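Uncharacterized protein (Acinetobacter baumannii, PDB 4PUX) is of unknown function but adopts a beta-barrel fold of the DUF3237 family, whose interior might hold a small ligand. Local coordinates at residues G55-N60 / Y79-D84; F18-N23 / I41-G46. One frame throughout, in Å; residues are numbered along the deposited sequence. Where two conformers were deposited one is given.

Contact 1 of 2, residues G55-N60 / Y79-D84. With EDO (1,2-ethanediol), chain B; EDO (1,2-ethanediol), chain D.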
# COMPACT_ATOMS: atom_id res chain seq x y z
N GLY A 55 -14.39 -8.00 0.68
CA GLY A 55 -13.90 -9.25 0.12
C GLY A 55 -12.55 -9.69 0.65
O GLY A 55 -12.16 -9.34 1.78
N ARG A 56 -11.85 -10.49 -0.15
CA ARG A 56 -10.56 -11.06 0.24
C ARG A 56 -9.50 -10.84 -0.85
O ARG A 56 -9.80 -10.61 -2.04
CB ARG A 56 -10.67 -12.56 0.58
CG ARG A 56 -10.91 -13.48 -0.59
CD ARG A 56 -11.11 -14.92 -0.10
NE ARG A 56 -11.34 -15.82 -1.23
CZ ARG A 56 -10.81 -17.01 -1.42
NH1 ARG A 56 -10.08 -17.58 -0.47
NH2 ARG A 56 -11.10 -17.69 -2.54
N ILE A 57 -8.25 -10.88 -0.40
CA ILE A 57 -7.10 -10.83 -1.27
C ILE A 57 -6.70 -12.26 -1.56
O ILE A 57 -6.58 -13.08 -0.66
CB ILE A 57 -5.93 -10.02 -0.60
CG1 ILE A 57 -6.36 -8.57 -0.39
CG2 ILE A 57 -4.62 -10.11 -1.38
CD1 ILE A 57 -5.49 -7.80 0.59
N LEU A 58 -6.42 -12.54 -2.83
CA LEU A 58 -6.04 -13.90 -3.26
C LEU A 58 -4.52 -14.13 -3.06
O LEU A 58 -3.76 -13.19 -2.77
CB LEU A 58 -6.51 -14.14 -4.72
CG LEU A 58 -8.01 -13.99 -4.93
CD1 LEU A 58 -8.34 -14.31 -6.40
CD2 LEU A 58 -8.83 -14.91 -4.00
N ASN A 59 -4.07 -15.38 -3.25
CA ASN A 59 -2.66 -15.71 -3.17
C ASN A 59 -2.03 -15.48 -4.56
O ASN A 59 -1.99 -16.37 -5.40
CB ASN A 59 -2.47 -17.15 -2.67
CG ASN A 59 -1.02 -17.49 -2.40
OD1 ASN A 59 -0.12 -16.69 -2.64
ND2 ASN A 59 -0.79 -18.67 -1.90
N ASN A 60 -1.53 -14.26 -4.77
CA ASN A 60 -1.00 -13.80 -6.05
C ASN A 60 -0.21 -12.51 -5.84
O ASN A 60 -0.64 -11.59 -5.07
CB ASN A 60 -2.14 -13.50 -7.04
CG ASN A 60 -1.64 -12.82 -8.32
OD1 ASN A 60 -1.00 -13.42 -9.21
ND2 ASN A 60 -1.92 -11.57 -8.41
N TYR A 79 -1.30 -7.23 -7.17
CA TYR A 79 -2.07 -8.26 -6.51
C TYR A 79 -3.51 -8.28 -6.93
O TYR A 79 -3.89 -7.57 -7.91
CB TYR A 79 -1.84 -8.25 -5.00
CG TYR A 79 -2.12 -7.00 -4.17
CD1 TYR A 79 -1.30 -5.88 -4.22
CD2 TYR A 79 -3.09 -7.03 -3.16
CE1 TYR A 79 -1.46 -4.81 -3.34
CE2 TYR A 79 -3.27 -5.98 -2.29
CZ TYR A 79 -2.43 -4.90 -2.33
OH TYR A 79 -2.57 -3.89 -1.39
N LEU A 80 -4.34 -9.12 -6.29
CA LEU A 80 -5.65 -9.51 -6.86
C LEU A 80 -6.73 -9.65 -5.79
O LEU A 80 -6.51 -10.31 -4.78
CB LEU A 80 -5.49 -10.78 -7.69
CG LEU A 80 -6.71 -11.29 -8.43
CD1 LEU A 80 -7.21 -10.26 -9.46
CD2 LEU A 80 -6.36 -12.59 -9.16
N LEU A 81 -7.82 -8.91 -5.98
CA LEU A 81 -8.96 -8.88 -5.05
C LEU A 81 -10.10 -9.73 -5.58
O LEU A 81 -10.39 -9.71 -6.81
CB LEU A 81 -9.46 -7.45 -4.87
CG LEU A 81 -8.42 -6.35 -4.63
CD1 LEU A 81 -9.08 -5.01 -4.43
CD2 LEU A 81 -7.49 -6.72 -3.46
N GLU A 82 -10.81 -10.39 -4.68
CA GLU A 82 -12.06 -11.09 -4.96
C GLU A 82 -13.13 -10.53 -4.02
O GLU A 82 -13.06 -10.69 -2.81
CB GLU A 82 -11.95 -12.61 -4.81
CG GLU A 82 -13.26 -13.35 -5.12
CD GLU A 82 -13.23 -14.86 -4.85
OE1 GLU A 82 -12.64 -15.29 -3.86
OE2 GLU A 82 -13.94 -15.62 -5.57
N THR A 83 -14.12 -9.81 -4.59
CA THR A 83 -15.15 -9.25 -3.74
C THR A 83 -16.07 -10.35 -3.19
O THR A 83 -16.13 -11.48 -3.70
CB THR A 83 -16.04 -8.19 -4.51
OG1 THR A 83 -16.81 -8.87 -5.52
CG2 THR A 83 -15.15 -7.11 -5.06
N ASP A 84 -16.80 -9.99 -2.13
CA ASP A 84 -17.77 -10.90 -1.53
C ASP A 84 -18.80 -11.46 -2.53
O ASP A 84 -19.20 -12.61 -2.41
CB ASP A 84 -18.43 -10.27 -0.28
CG ASP A 84 -19.22 -8.97 -0.56
OD1 ASP A 84 -19.18 -8.41 -1.68
OD2 ASP A 84 -19.91 -8.53 0.42
C1 EDO B . -14.69 -13.46 -0.54
O1 EDO B . -14.22 -14.71 -1.09
C2 EDO B . -15.49 -13.73 0.75
O2 EDO B . -16.08 -12.50 1.22
C1 EDO D . 0.97 -1.24 -0.41
O1 EDO D . 2.25 -1.57 -0.28
C2 EDO D . 0.11 -2.35 -0.96
O2 EDO D . -0.02 -3.52 -0.17
O HOH W 1 -3.32 -11.18 -4.59
O HOH W 2 -2.27 -9.23 -9.80
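R56 and E82 face each other as a hydrogen-bonded pair of the antiparallel hairpin of strands 54-67 and 73-83. Their backbones are joined twice: R56 N gives to E82 O at 2.9 Å, and E82 N returns a nearly straight bond to R56 O. Two residues on, L58 N reaches L80 O at 3.0 Å. Beyond it a water bridges the segments in place of direct backbone bonds, accepting from L80 N, with L58 O and N60 O competing for its protons. At the other end G55 lies so close to T83, 4.1 Å between their CA atoms, that a side chain at G55 would collide with E82 O.

On the outer face R56 and E82 form a side-on salt bridge: NE of R56 meets OE1 of E82 at 3.0 Å, and NH2 shares that oxygen. Both chains are extended and point the same way, E82 with CG anti to its backbone N (chi1 -179°), and OE1 sits in the guanidinium plane at its edge. L58 CD2 lies over one guanidinium face, offset toward its rim, while L58 CD1 touches L80 CD2 at 3.8 Å.

On the buried face I57 packs CG1 on L81 CD2 at 3.8 Å and CG2 obliquely against the Y79 ring. Y79 OH bonds to Y154 and, at 2.9 Å, to O2 of an ethanediol.

I57, L81 and Y79 thus suit the buried face, while L58 and L80 pack beside the charged pair on the other. The shared carboxylate oxygen should favour an ionised E82, and the ethanediol, probably from the crystallisation liquor, may mark a polar site.

Contact 2 of 2, residues F18-N23 / I41-G46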
# COMPACT_ATOMS: atom_id res chain seq x y z
N PHE A 18 -8.00 -2.29 4.38
CA PHE A 18 -7.26 -3.44 3.87
C PHE A 18 -6.32 -4.01 4.93
O PHE A 18 -5.59 -3.24 5.61
CB PHE A 18 -6.42 -3.06 2.64
CG PHE A 18 -7.22 -2.86 1.35
CD1 PHE A 18 -8.06 -1.74 1.19
CD2 PHE A 18 -7.14 -3.78 0.31
CE1 PHE A 18 -8.78 -1.54 0.00
CE2 PHE A 18 -7.88 -3.58 -0.89
CZ PHE A 18 -8.72 -2.47 -1.02
N SER A 19 -6.27 -5.32 4.96
CA SER A 19 -5.35 -6.07 5.80
C SER A 19 -4.64 -7.08 4.88
O SER A 19 -5.26 -8.05 4.45
CB SER A 19 -6.13 -6.73 6.96
OG SER A 19 -6.87 -5.73 7.69
N VAL A 20 -3.39 -6.82 4.53
CA VAL A 20 -2.62 -7.63 3.58
C VAL A 20 -1.71 -8.59 4.35
O VAL A 20 -0.93 -8.18 5.23
CB VAL A 20 -1.76 -6.74 2.62
CG1 VAL A 20 -1.15 -7.62 1.53
CG2 VAL A 20 -2.60 -5.57 2.00
N ASP A 21 -1.81 -9.86 3.99
CA ASP A 21 -0.97 -10.92 4.61
C ASP A 21 0.28 -11.13 3.72
O ASP A 21 0.17 -11.25 2.49
CB ASP A 21 -1.75 -12.22 4.70
CG ASP A 21 -2.79 -12.22 5.80
OD1 ASP A 21 -2.63 -11.46 6.76
OD2 ASP A 21 -3.78 -12.99 5.73
N LEU A 22 1.45 -11.21 4.38
CA LEU A 22 2.77 -11.42 3.72
C LEU A 22 3.39 -12.71 4.32
O LEU A 22 4.49 -12.69 4.87
CB LEU A 22 3.67 -10.21 3.97
CG LEU A 22 3.04 -8.86 3.69
CD1 LEU A 22 4.00 -7.76 4.11
CD2 LEU A 22 2.65 -8.74 2.22
N ASN A 23 2.62 -13.82 4.25
CA ASN A 23 2.96 -15.02 5.01
C ASN A 23 3.86 -16.03 4.22
O ASN A 23 3.55 -17.22 4.06
CB ASN A 23 1.68 -15.72 5.52
CG ASN A 23 0.87 -14.90 6.56
OD1 ASN A 23 -0.35 -15.15 6.73
ND2 ASN A 23 1.48 -13.98 7.20
N ILE A 41 8.60 -9.39 -1.98
CA ILE A 41 7.81 -9.70 -0.78
C ILE A 41 6.43 -10.29 -1.20
O ILE A 41 5.55 -9.54 -1.67
CB ILE A 41 7.59 -8.43 0.05
CG1 ILE A 41 8.91 -7.72 0.38
CG2 ILE A 41 6.75 -8.73 1.32
CD1 ILE A 41 8.78 -6.30 0.81
N PRO A 42 6.29 -11.62 -1.21
CA PRO A 42 5.01 -12.23 -1.62
C PRO A 42 3.79 -11.78 -0.83
O PRO A 42 3.83 -11.68 0.38
CB PRO A 42 5.25 -13.73 -1.45
CG PRO A 42 6.70 -13.90 -1.57
CD PRO A 42 7.24 -12.68 -0.82
N ILE A 43 2.72 -11.53 -1.58
CA ILE A 43 1.40 -11.26 -1.02
C ILE A 43 0.57 -12.55 -1.07
O ILE A 43 0.28 -13.06 -2.13
CB ILE A 43 0.68 -10.10 -1.78
CG1 ILE A 43 1.46 -8.79 -1.50
CG2 ILE A 43 -0.83 -10.05 -1.41
CD1 ILE A 43 1.12 -7.68 -2.45
N THR A 44 0.22 -13.08 0.12
CA THR A 44 -0.37 -14.42 0.21
C THR A 44 -1.86 -14.46 0.44
O THR A 44 -2.51 -15.52 0.28
CB THR A 44 0.38 -15.23 1.34
OG1 THR A 44 0.24 -14.55 2.60
CG2 THR A 44 1.87 -15.37 0.99
N GLY A 45 -2.43 -13.31 0.80
CA GLY A 45 -3.87 -13.21 1.08
C GLY A 45 -4.17 -11.94 1.87
O GLY A 45 -3.36 -11.01 1.90
N GLY A 46 -5.35 -11.92 2.48
CA GLY A 46 -5.80 -10.82 3.28
C GLY A 46 -7.25 -10.49 3.02
O GLY A 46 -7.98 -11.30 2.45
O HOH W 3 -1.90 -15.77 3.80
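T44 turns its OG1 between its backbone N and carbonyl carbon (chi1 60°), which presents the hydroxyl to the 18-23 chain, while V20 sets CG1 anti to its N (chi1 -171°) and meets I43 CG2 at 3.8 Å. The hydroxyl accepts from N23 N at 3.0 Å, just where strand 12-21 has ended. A water bound to OG1 of T44 weakly links it to N23 OD1.

Two backbone bonds precede it along the pairing. D21 N gives to G45 O at 2.8 Å, arriving well above the carbonyl plane, and T44 N gives to D21 O at 3.0 Å. Opposite V20, G46 has no side chain, and its CA comes within 3.1 Å of S19 O; a CB would strike that carbonyl.

L22 spreads its two methyls over neighbouring isoleucines, CD1 against I41 CG2 and CD2 at 3.9 Å from I43 CG1. V20 and I43 also touch Y79 and I57, so this pair joins the barrel's interior packing.

A short polar side chain suits T44, supplying an acceptor to a backbone N-H beyond the regular pairing. Where strand 36-49 is interrupted, its hydroxyl thus adds a side-chain bond to the backbone ones and extends the pairing to N23.

Overall arrangement
From the N terminus, strand 12-21 runs into contact 2, which closes a loop of 17 residues containing strand 27-33 and brings the chain back along strand 36-49. That strand continues into a turn and strand 54-67, where contact 1 opens; 18 residues later strand 73-83 returns to close it. The two loops follow in series, neither nested nor crossed. Strands 36-49 and 54-67 are neighbours, so the contacts meet: I57 N lies 2.9 Å from G46 O, probably hydrogen-bonded, and I43 CD1 packs on Y79 CD1. Together they unite four strands that are neighbours in the sheet, in the order 12-21, 36-49, 54-67, 73-83, on one side of the barrel.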